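Local coordinates for protein bifunctional amylase/serine protease inhibitor (Zea mays, PDB 1BEA) that inhibits mammalian trypsin and, specifically, activated Hageman factor (factor XIIa), as a monomeric secreted member of the cereal trypsin/alpha-amylase inhibitor family, at residues Leu17-Ser26 against Trp37-Leu48; Arg92-Glu101 against Val112-Gly120. One frame throughout, in Å; residues are numbered along the deposited sequence.

Along the chain the two contacts come in series: contact 1 pairs helix 18-29 with helix 37-49, and contact 2 lays the C-terminal tail 112-120 on the end of helix 88-95 and the turns that follow it. Their centres lie about 14 Å apart, yet they touch. Phe-94 stacks edge-to-face on Tyr-23 and also packs on Val-24, while Leu-98 reaches Tyr-23, so helix 88-95 and the turn after it pack against helix 18-29. Helix 56-65 borders both contacts and completes the compact, disulfide-linked bundle. The loop cleaved by target proteases, with Arg-34 and Leu-35, joins the helices of contact 1, whereas contact 2 lies away from that site.

Contact 1. Residues Leu17-Ser26 against Trp37-Leu48; sequences LPSCRWYVTS and WPELKRRCCREL
Cys-20 turns its SG anti to its carbonyl carbon (chi1 -70°), while Cys-44 sends its own anti to the backbone N (chi1 159°), and the two sulfurs join in a disulfide, SG to SG 2.0 Å. It pins together the first helix pair of the cereal trypsin/alpha-amylase inhibitor fold, a disulfide-linked helical bundle. The helix segments run roughly antiparallel (143°), with their axes 7.7 Å apart at closest approach. At one end, the Glu-47 carboxylate straddles the start of helix 18-29. Its OE1 accepts Ser-19 N at 2.9 Å through the syn lone pair, while Ser-19 OG comes down on OE2 from above the carboxylate plane, 3.1 Å away. Two bonds to one residue thus fix the rotation of the carboxylate, and its charge would probably be favoured by the amino end of the helix. On the other side of the disulfide, the Lys-41 chain runs alongside the Tyr-23 ring in the same direction. Lys-41 CA sits over the centre of the phenol ring, 4.0 Å from its centroid, a CH-pi contact, and Cys-44 SG meets the ring edge 4.1 Å from Tyr-23 CD2. The ring's OH goes on to a hydrogen bond with Glu-103. Leu-40, beside the loop with Arg-34 and Leu-35, where target proteases cut, pushes CD2 to 3.6 Å from Tyr-23 CA and also packs on Pro-33. Near the amino end of helix 18-29, Leu-17 and Leu-48 cross at a slant, CD1 to CD1 3.7 Å.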
loop_
_atom_site.group_PDB
_atom_site.type_symbol
_atom_site.label_atom_id
_atom_site.label_comp_id
_atom_site.label_asym_id
_atom_site.label_seq_id
_atom_site.Cartn_x
_atom_site.Cartn_y
_atom_site.Cartn_z
ATOM N N LEU A 17 -5.494 2.352 -0.237
ATOM C CA LEU A 17 -4.780 1.936 -1.425
ATOM C C LEU A 17 -5.319 0.623 -2.038
ATOM O O LEU A 17 -4.549 -0.276 -2.363
ATOM C CB LEU A 17 -3.272 1.828 -1.065
ATOM C CG LEU A 17 -2.601 2.918 -0.189
ATOM C CD1 LEU A 17 -1.126 2.533 0.106
ATOM C CD2 LEU A 17 -2.631 4.231 -0.897
ATOM N N PRO A 18 -6.655 0.545 -2.280
ATOM C CA PRO A 18 -7.308 -0.644 -2.852
ATOM C C PRO A 18 -6.659 -1.042 -4.157
ATOM O O PRO A 18 -6.548 -2.228 -4.439
ATOM C CB PRO A 18 -8.759 -0.206 -3.116
ATOM C CG PRO A 18 -8.969 1.040 -2.353
ATOM C CD PRO A 18 -7.607 1.671 -2.117
ATOM N N SER A 19 -6.271 -0.050 -4.967
ATOM C CA SER A 19 -5.653 -0.320 -6.271
ATOM C C SER A 19 -4.206 -0.765 -6.125
ATOM O O SER A 19 -3.645 -1.415 -7.019
ATOM C CB SER A 19 -5.644 0.929 -7.166
ATOM O OG SER A 19 -6.922 1.233 -7.701
ATOM N N CYS A 20 -3.566 -0.375 -5.030
ATOM C CA CYS A 20 -2.174 -0.784 -4.873
ATOM C C CYS A 20 -2.161 -2.230 -4.545
ATOM O O CYS A 20 -1.287 -2.922 -5.016
ATOM C CB CYS A 20 -1.510 0.011 -3.782
ATOM S SG CYS A 20 -1.285 1.742 -4.282
ATOM N N ARG A 21 -3.153 -2.691 -3.762
ATOM C CA ARG A 21 -3.306 -4.120 -3.403
ATOM C C ARG A 21 -3.215 -4.989 -4.640
ATOM O O ARG A 21 -2.399 -5.913 -4.663
ATOM C CB ARG A 21 -4.663 -4.406 -2.749
ATOM C CG ARG A 21 -4.859 -5.860 -2.323
ATOM C CD ARG A 21 -6.142 -6.067 -1.509
ATOM N NE ARG A 21 -6.067 -5.502 -0.158
ATOM C CZ ARG A 21 -5.389 -6.034 0.869
ATOM N NH1 ARG A 21 -4.679 -7.162 0.727
ATOM N NH2 ARG A 21 -5.410 -5.416 2.053
ATOM N N TRP A 22 -4.043 -4.677 -5.655
ATOM C CA TRP A 22 -4.154 -5.380 -6.954
ATOM C C TRP A 22 -2.963 -5.223 -7.852
ATOM O O TRP A 22 -2.659 -6.115 -8.641
ATOM C CB TRP A 22 -5.368 -4.873 -7.760
ATOM C CG TRP A 22 -6.651 -5.229 -7.157
ATOM C CD1 TRP A 22 -7.750 -4.434 -7.065
ATOM C CD2 TRP A 22 -6.962 -6.437 -6.456
ATOM N NE1 TRP A 22 -8.727 -5.069 -6.337
ATOM C CE2 TRP A 22 -8.274 -6.298 -5.948
ATOM C CE3 TRP A 22 -6.260 -7.630 -6.199
ATOM C CZ2 TRP A 22 -8.896 -7.304 -5.201
ATOM C CZ3 TRP A 22 -6.872 -8.616 -5.468
ATOM C CH2 TRP A 22 -8.181 -8.454 -4.971
ATOM N N TYR A 23 -2.341 -4.055 -7.794
ATOM C CA TYR A 23 -1.142 -3.819 -8.584
ATOM C C TYR A 23 -0.051 -4.761 -8.009
ATOM O O TYR A 23 0.678 -5.409 -8.742
ATOM C CB TYR A 23 -0.734 -2.350 -8.470
ATOM C CG TYR A 23 0.612 -2.022 -9.074
ATOM C CD1 TYR A 23 1.056 -2.677 -10.221
ATOM C CD2 TYR A 23 1.427 -1.037 -8.524
ATOM C CE1 TYR A 23 2.270 -2.362 -10.804
ATOM C CE2 TYR A 23 2.653 -0.711 -9.106
ATOM C CZ TYR A 23 3.067 -1.377 -10.248
ATOM O OH TYR A 23 4.289 -1.084 -10.839
ATOM N N VAL A 24 0.016 -4.860 -6.695
ATOM C CA VAL A 24 0.979 -5.708 -6.050
ATOM C C VAL A 24 0.736 -7.187 -6.312
ATOM O O VAL A 24 1.700 -7.926 -6.514
ATOM C CB VAL A 24 0.985 -5.486 -4.533
ATOM C CG1 VAL A 24 1.719 -6.604 -3.839
ATOM C CG2 VAL A 24 1.655 -4.169 -4.221
ATOM N N THR A 25 -0.518 -7.645 -6.296
ATOM C CA THR A 25 -0.779 -9.074 -6.536
ATOM C C THR A 25 -0.624 -9.463 -8.020
ATOM O O THR A 25 -0.372 -10.646 -8.376
ATOM C CB THR A 25 -2.188 -9.502 -6.075
ATOM O OG1 THR A 25 -3.184 -8.706 -6.727
ATOM C CG2 THR A 25 -2.313 -9.352 -4.626
ATOM N N SER A 26 -0.781 -8.465 -8.882
ATOM C CA SER A 26 -0.660 -8.695 -10.293
ATOM C C SER A 26 0.735 -9.191 -10.519
ATOM O O SER A 26 0.935 -10.266 -11.089
ATOM C CB SER A 26 -0.862 -7.400 -11.043
ATOM O OG SER A 26 -2.232 -7.082 -11.070
ATOM N N TRP A 37 -0.933 -3.020 -17.435
ATOM C CA TRP A 37 0.006 -2.754 -16.334
ATOM C C TRP A 37 0.157 -1.252 -16.002
ATOM O O TRP A 37 0.054 -0.834 -14.846
ATOM C CB TRP A 37 1.400 -3.372 -16.635
ATOM C CG TRP A 37 1.427 -4.893 -16.521
ATOM C CD1 TRP A 37 1.357 -5.797 -17.554
ATOM C CD2 TRP A 37 1.449 -5.679 -15.309
ATOM N NE1 TRP A 37 1.327 -7.089 -17.063
ATOM C CE2 TRP A 37 1.380 -7.048 -15.692
ATOM C CE3 TRP A 37 1.516 -5.362 -13.940
ATOM C CZ2 TRP A 37 1.378 -8.099 -14.750
ATOM C CZ3 TRP A 37 1.514 -6.409 -13.003
ATOM C CH2 TRP A 37 1.443 -7.760 -13.417
ATOM N N PRO A 38 0.371 -0.416 -17.020
ATOM C CA PRO A 38 0.534 1.021 -16.786
ATOM C C PRO A 38 -0.655 1.652 -16.102
ATOM O O PRO A 38 -0.499 2.597 -15.348
ATOM C CB PRO A 38 0.729 1.584 -18.181
ATOM C CG PRO A 38 1.195 0.416 -18.987
ATOM C CD PRO A 38 0.451 -0.742 -18.449
ATOM N N GLU A 39 -1.841 1.116 -16.379
ATOM C CA GLU A 39 -3.107 1.610 -15.829
ATOM C C GLU A 39 -3.268 1.214 -14.362
ATOM O O GLU A 39 -3.831 1.956 -13.542
ATOM C CB GLU A 39 -4.261 1.054 -16.671
ATOM C CG GLU A 39 -5.631 1.599 -16.319
ATOM C CD GLU A 39 -5.604 3.087 -16.122
ATOM O OE1 GLU A 39 -4.972 3.761 -16.967
ATOM O OE2 GLU A 39 -6.203 3.565 -15.128
ATOM N N LEU A 40 -2.743 0.039 -14.039
ATOM C CA LEU A 40 -2.777 -0.478 -12.674
ATOM C C LEU A 40 -1.842 0.351 -11.767
ATOM O O LEU A 40 -2.178 0.638 -10.611
ATOM C CB LEU A 40 -2.351 -1.969 -12.682
ATOM C CG LEU A 40 -3.412 -3.074 -12.542
ATOM C CD1 LEU A 40 -2.967 -4.416 -13.223
ATOM C CD2 LEU A 40 -3.640 -3.260 -11.062
ATOM N N LYS A 41 -0.684 0.746 -12.303
ATOM C CA LYS A 41 0.285 1.514 -11.528
ATOM C C LYS A 41 -0.237 2.900 -11.263
ATOM O O LYS A 41 -0.248 3.380 -10.144
ATOM C CB LYS A 41 1.614 1.611 -12.277
ATOM C CG LYS A 41 2.693 2.392 -11.530
ATOM C CD LYS A 41 3.872 2.700 -12.431
ATOM C CE LYS A 41 5.159 2.023 -11.933
ATOM N NZ LYS A 41 6.292 1.968 -12.946
ATOM N N ARG A 42 -0.675 3.545 -12.325
ATOM C CA ARG A 42 -1.220 4.868 -12.237
ATOM C C ARG A 42 -2.236 4.978 -11.105
ATOM O O ARG A 42 -2.105 5.821 -10.223
ATOM C CB ARG A 42 -1.910 5.199 -13.548
ATOM C CG ARG A 42 -2.018 6.677 -13.846
ATOM C CD ARG A 42 -2.564 6.915 -15.235
ATOM N NE ARG A 42 -3.975 6.560 -15.268
ATOM C CZ ARG A 42 -4.971 7.409 -15.017
ATOM N NH1 ARG A 42 -4.715 8.686 -14.712
ATOM N NH2 ARG A 42 -6.229 6.968 -15.053
ATOM N N ARG A 43 -3.252 4.122 -11.144
ATOM C CA ARG A 43 -4.331 4.150 -10.162
ATOM C C ARG A 43 -3.872 3.941 -8.724
ATOM O O ARG A 43 -4.436 4.513 -7.791
ATOM C CB ARG A 43 -5.423 3.155 -10.593
ATOM C CG ARG A 43 -6.054 3.522 -11.952
ATOM C CD ARG A 43 -7.225 2.636 -12.322
ATOM N NE ARG A 43 -7.886 2.083 -11.140
ATOM C CZ ARG A 43 -8.876 2.692 -10.480
ATOM N NH1 ARG A 43 -9.317 3.876 -10.899
ATOM N NH2 ARG A 43 -9.421 2.123 -9.396
ATOM N N CYS A 44 -2.847 3.128 -8.532
ATOM C CA CYS A 44 -2.294 2.931 -7.203
ATOM C C CYS A 44 -1.538 4.236 -6.800
ATOM O O CYS A 44 -1.701 4.784 -5.711
ATOM C CB CYS A 44 -1.331 1.753 -7.270
ATOM S SG CYS A 44 -0.113 1.712 -5.927
ATOM N N CYS A 45 -0.715 4.725 -7.718
ATOM C CA CYS A 45 0.075 5.933 -7.492
ATOM C C CYS A 45 -0.860 7.052 -7.167
ATOM O O CYS A 45 -0.691 7.738 -6.192
ATOM C CB CYS A 45 0.884 6.287 -8.732
ATOM S SG CYS A 45 2.272 5.117 -8.996
ATOM N N ARG A 46 -1.861 7.233 -8.001
ATOM C CA ARG A 46 -2.843 8.274 -7.757
ATOM C C ARG A 46 -3.393 8.182 -6.342
ATOM O O ARG A 46 -3.538 9.204 -5.674
ATOM C CB ARG A 46 -3.970 8.136 -8.763
ATOM C CG ARG A 46 -4.710 9.411 -9.051
ATOM C CD ARG A 46 -5.809 9.580 -8.028
ATOM N NE ARG A 46 -7.134 9.489 -8.627
ATOM C CZ ARG A 46 -8.107 8.698 -8.179
ATOM N NH1 ARG A 46 -7.914 7.916 -7.114
ATOM N NH2 ARG A 46 -9.285 8.693 -8.799
ATOM N N GLU A 47 -3.701 6.973 -5.870
ATOM C CA GLU A 47 -4.251 6.803 -4.524
ATOM C C GLU A 47 -3.262 7.145 -3.395
ATOM O O GLU A 47 -3.642 7.693 -2.341
ATOM C CB GLU A 47 -4.729 5.354 -4.334
ATOM C CG GLU A 47 -6.128 5.151 -4.801
ATOM C CD GLU A 47 -6.488 3.686 -4.984
ATOM O OE1 GLU A 47 -5.751 2.802 -4.484
ATOM O OE2 GLU A 47 -7.522 3.427 -5.631
ATOM N N LEU A 48 -2.005 6.774 -3.614
ATOM C CA LEU A 48 -0.939 7.026 -2.662
ATOM C C LEU A 48 -0.645 8.528 -2.585
ATOM O O LEU A 48 -0.326 9.068 -1.526
ATOM C CB LEU A 48 0.312 6.260 -3.108
ATOM C CG LEU A 48 1.484 5.968 -2.143
ATOM C CD1 LEU A 48 1.017 5.475 -0.774
ATOM C CD2 LEU A 48 2.377 4.916 -2.811
#

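Contact 2. Residues Arg92-Glu101 against Val112-Gly120; sequences RGFAATLVTE and VAECPWILG
Val-112 O accepts Glu-114 N at 2.7 Å, closing an inverse gamma turn centred on Ala-113, whose CB rests 3.5 Å from Val-99 O on the facing segment. Thr-108 OG1 lies within hydrogen-bonding reach of both Val-112 O and Glu-114 O, and its one hydrogen must serve one of them or be shared. Val-99 straddles the next residues with its two methyls. CG1, anti to the carbonyl carbon (chi1 -58°), reaches Cys-115 SG at 3.8 Å, and CG2 lies 3.7 Å from Glu-114 CA. Cys-115 is itself tied to Cys-57, so the tail is bonded covalently to helix 56-65 where Val-99 covers it. Farther along, Ala-96 CB meets Ile-118 CG2 at 3.7 Å, and Leu-119 leans over Gly-93 and Ala-96, though its exact placing is doubtful. Here the Arg-92 chain bends at chi3 (115°) and brings the edge of its guanidinium to Gly-120 N, where donor faces donor and no bond forms. The group's charge is instead answered by Asp-65 through a salt bridge from NE. With an alanine in place of Arg-92, Asp-65 would probably lose that salt-bridge mate and the tail around Leu-119 and Gly-120 would be less covered. No hydrogen bond links the segments; a disulfide-anchored C-terminal tail lying on the helical bundle is consistent with the cereal inhibitor branch of the prolamin clan.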
loop_
_atom_site.group_PDB
_atom_site.type_symbol
_atom_site.label_atom_id
_atom_site.label_comp_id
_atom_site.label_asym_id
_atom_site.label_seq_id
_atom_site.Cartn_x
_atom_site.Cartn_y
_atom_site.Cartn_z
ATOM N N ARG A 92 4.835 -8.420 0.099
ATOM C CA ARG A 92 5.362 -7.386 0.999
ATOM C C ARG A 92 6.606 -6.691 0.441
ATOM O O ARG A 92 6.715 -5.447 0.405
ATOM C CB ARG A 92 5.778 -8.019 2.310
ATOM C CG ARG A 92 4.780 -7.939 3.414
ATOM C CD ARG A 92 5.428 -8.381 4.712
ATOM N NE ARG A 92 5.523 -7.312 5.704
ATOM C CZ ARG A 92 6.605 -6.586 5.939
ATOM N NH1 ARG A 92 7.707 -6.779 5.254
ATOM N NH2 ARG A 92 6.603 -5.697 6.900
ATOM N N GLY A 93 7.574 -7.511 0.049
ATOM C CA GLY A 93 8.795 -6.973 -0.510
ATOM C C GLY A 93 8.488 -5.990 -1.619
ATOM O O GLY A 93 8.988 -4.880 -1.637
ATOM N N PHE A 94 7.628 -6.370 -2.548
ATOM C CA PHE A 94 7.343 -5.466 -3.631
ATOM C C PHE A 94 6.518 -4.259 -3.233
ATOM O O PHE A 94 6.681 -3.182 -3.811
ATOM C CB PHE A 94 6.625 -6.189 -4.749
ATOM C CG PHE A 94 6.165 -5.271 -5.839
ATOM C CD1 PHE A 94 7.105 -4.558 -6.594
ATOM C CD2 PHE A 94 4.801 -5.060 -6.075
ATOM C CE1 PHE A 94 6.694 -3.650 -7.557
ATOM C CE2 PHE A 94 4.379 -4.155 -7.036
ATOM C CZ PHE A 94 5.322 -3.449 -7.775
ATOM N N ALA A 95 5.622 -4.433 -2.261
ATOM C CA ALA A 95 4.765 -3.321 -1.829
ATOM C C ALA A 95 5.577 -2.211 -1.187
ATOM O O ALA A 95 5.225 -1.043 -1.275
ATOM C CB ALA A 95 3.715 -3.807 -0.832
ATOM N N ALA A 96 6.667 -2.579 -0.527
ATOM C CA ALA A 96 7.476 -1.579 0.140
ATOM C C ALA A 96 8.161 -0.590 -0.819
ATOM O O ALA A 96 8.569 0.486 -0.394
ATOM C CB ALA A 96 8.486 -2.278 1.025
ATOM N N THR A 97 8.231 -0.920 -2.116
ATOM C CA THR A 97 8.891 -0.066 -3.127
ATOM C C THR A 97 7.978 0.903 -3.828
ATOM O O THR A 97 8.397 1.680 -4.679
ATOM C CB THR A 97 9.578 -0.894 -4.272
ATOM O OG1 THR A 97 8.643 -1.125 -5.330
ATOM C CG2 THR A 97 10.060 -2.227 -3.762
ATOM N N LEU A 98 6.719 0.886 -3.466
ATOM C CA LEU A 98 5.807 1.737 -4.191
ATOM C C LEU A 98 6.181 3.214 -4.223
ATOM O O LEU A 98 6.080 3.821 -5.287
ATOM C CB LEU A 98 4.382 1.527 -3.668
ATOM C CG LEU A 98 3.515 0.513 -4.441
ATOM C CD1 LEU A 98 4.285 -0.284 -5.480
ATOM C CD2 LEU A 98 2.895 -0.401 -3.434
ATOM N N VAL A 99 6.611 3.804 -3.097
ATOM C CA VAL A 99 6.971 5.242 -3.111
ATOM C C VAL A 99 8.193 5.596 -3.969
ATOM O O VAL A 99 8.357 6.739 -4.431
ATOM C CB VAL A 99 7.275 5.803 -1.693
ATOM C CG1 VAL A 99 6.088 5.613 -0.807
ATOM C CG2 VAL A 99 8.511 5.128 -1.101
ATOM N N THR A 100 9.053 4.607 -4.147
ATOM C CA THR A 100 10.274 4.760 -4.899
ATOM C C THR A 100 10.095 5.381 -6.244
ATOM O O THR A 100 9.046 5.216 -6.861
ATOM C CB THR A 100 10.877 3.435 -5.084
ATOM O OG1 THR A 100 10.984 2.851 -3.801
ATOM C CG2 THR A 100 12.251 3.544 -5.707
ATOM N N GLU A 101 11.130 6.084 -6.710
ATOM C CA GLU A 101 11.105 6.730 -8.028
ATOM C C GLU A 101 11.028 5.674 -9.124
ATOM O O GLU A 101 10.687 5.975 -10.274
ATOM C CB GLU A 101 12.329 7.627 -8.221
ATOM C CG GLU A 101 13.638 7.018 -7.782
ATOM C CD GLU A 101 14.842 7.645 -8.504
ATOM O OE1 GLU A 101 14.630 8.344 -9.530
ATOM O OE2 GLU A 101 15.999 7.440 -8.045
ATOM N N VAL A 112 11.815 12.917 0.808
ATOM C CA VAL A 112 12.463 12.108 -0.235
ATOM C C VAL A 112 11.587 10.858 -0.487
ATOM O O VAL A 112 10.891 10.393 0.423
ATOM C CB VAL A 112 13.889 11.679 0.201
ATOM C CG1 VAL A 112 14.475 10.673 -0.752
ATOM C CG2 VAL A 112 14.780 12.859 0.199
ATOM N N ALA A 113 11.650 10.333 -1.708
ATOM C CA ALA A 113 10.870 9.171 -2.125
ATOM C C ALA A 113 11.296 7.859 -1.518
ATOM O O ALA A 113 11.690 6.948 -2.215
ATOM C CB ALA A 113 10.885 9.052 -3.650
ATOM N N GLU A 114 11.243 7.753 -0.210
ATOM C CA GLU A 114 11.572 6.488 0.374
ATOM C C GLU A 114 11.023 6.370 1.759
ATOM O O GLU A 114 10.870 7.376 2.459
ATOM C CB GLU A 114 13.065 6.272 0.414
ATOM C CG GLU A 114 13.660 6.685 1.735
ATOM C CD GLU A 114 15.137 6.949 1.609
ATOM O OE1 GLU A 114 15.674 6.655 0.510
ATOM O OE2 GLU A 114 15.754 7.442 2.589
ATOM N N CYS A 115 10.749 5.112 2.113
ATOM C CA CYS A 115 10.184 4.682 3.395
ATOM C C CYS A 115 11.129 3.685 4.021
ATOM O O CYS A 115 10.916 2.485 3.977
ATOM C CB CYS A 115 8.838 4.003 3.169
ATOM S SG CYS A 115 7.573 5.178 2.621
ATOM N N PRO A 116 12.180 4.191 4.647
ATOM C CA PRO A 116 13.251 3.433 5.319
ATOM C C PRO A 116 12.916 2.394 6.407
ATOM O O PRO A 116 13.678 1.448 6.643
ATOM C CB PRO A 116 14.197 4.531 5.847
ATOM C CG PRO A 116 13.384 5.820 5.803
ATOM C CD PRO A 116 12.366 5.651 4.723
ATOM N N TRP A 117 11.778 2.546 7.056
ATOM C CA TRP A 117 11.444 1.628 8.129
ATOM C C TRP A 117 10.360 0.638 7.756
ATOM O O TRP A 117 10.231 -0.392 8.396
ATOM C CB TRP A 117 10.985 2.437 9.334
ATOM C CG TRP A 117 9.702 3.167 9.045
ATOM C CD1 TRP A 117 9.561 4.405 8.460
ATOM C CD2 TRP A 117 8.375 2.706 9.333
ATOM N NE1 TRP A 117 8.228 4.744 8.374
ATOM C CE2 TRP A 117 7.475 3.723 8.900
ATOM C CE3 TRP A 117 7.853 1.534 9.918
ATOM C CZ2 TRP A 117 6.083 3.601 9.034
ATOM C CZ3 TRP A 117 6.467 1.412 10.052
ATOM C CH2 TRP A 117 5.599 2.443 9.611
ATOM N N ILE A 118 9.593 0.980 6.724
ATOM C CA ILE A 118 8.470 0.186 6.241
ATOM C C ILE A 118 8.699 -1.306 6.232
ATOM O O ILE A 118 8.149 -2.030 7.059
ATOM C CB ILE A 118 8.037 0.659 4.815
ATOM C CG1 ILE A 118 7.051 1.801 4.956
ATOM C CG2 ILE A 118 7.325 -0.437 4.041
ATOM C CD1 ILE A 118 6.131 1.614 6.115
ATOM N N LEU A 119 9.523 -1.765 5.303
ATOM C CA LEU A 119 9.777 -3.186 5.159
ATOM C C LEU A 119 10.394 -3.859 6.374
ATOM O O LEU A 119 11.511 -3.537 6.769
ATOM C CB LEU A 119 10.657 -3.415 3.944
ATOM C CG LEU A 119 10.547 -4.857 3.476
ATOM C CD1 LEU A 119 9.840 -4.912 2.121
ATOM C CD2 LEU A 119 11.947 -5.455 3.426
ATOM N N GLY A 120 9.676 -4.810 6.958
ATOM C CA GLY A 120 10.202 -5.489 8.126
ATOM C C GLY A 120 10.476 -4.607 9.352
ATOM O O GLY A 120 10.180 -3.390 9.328
#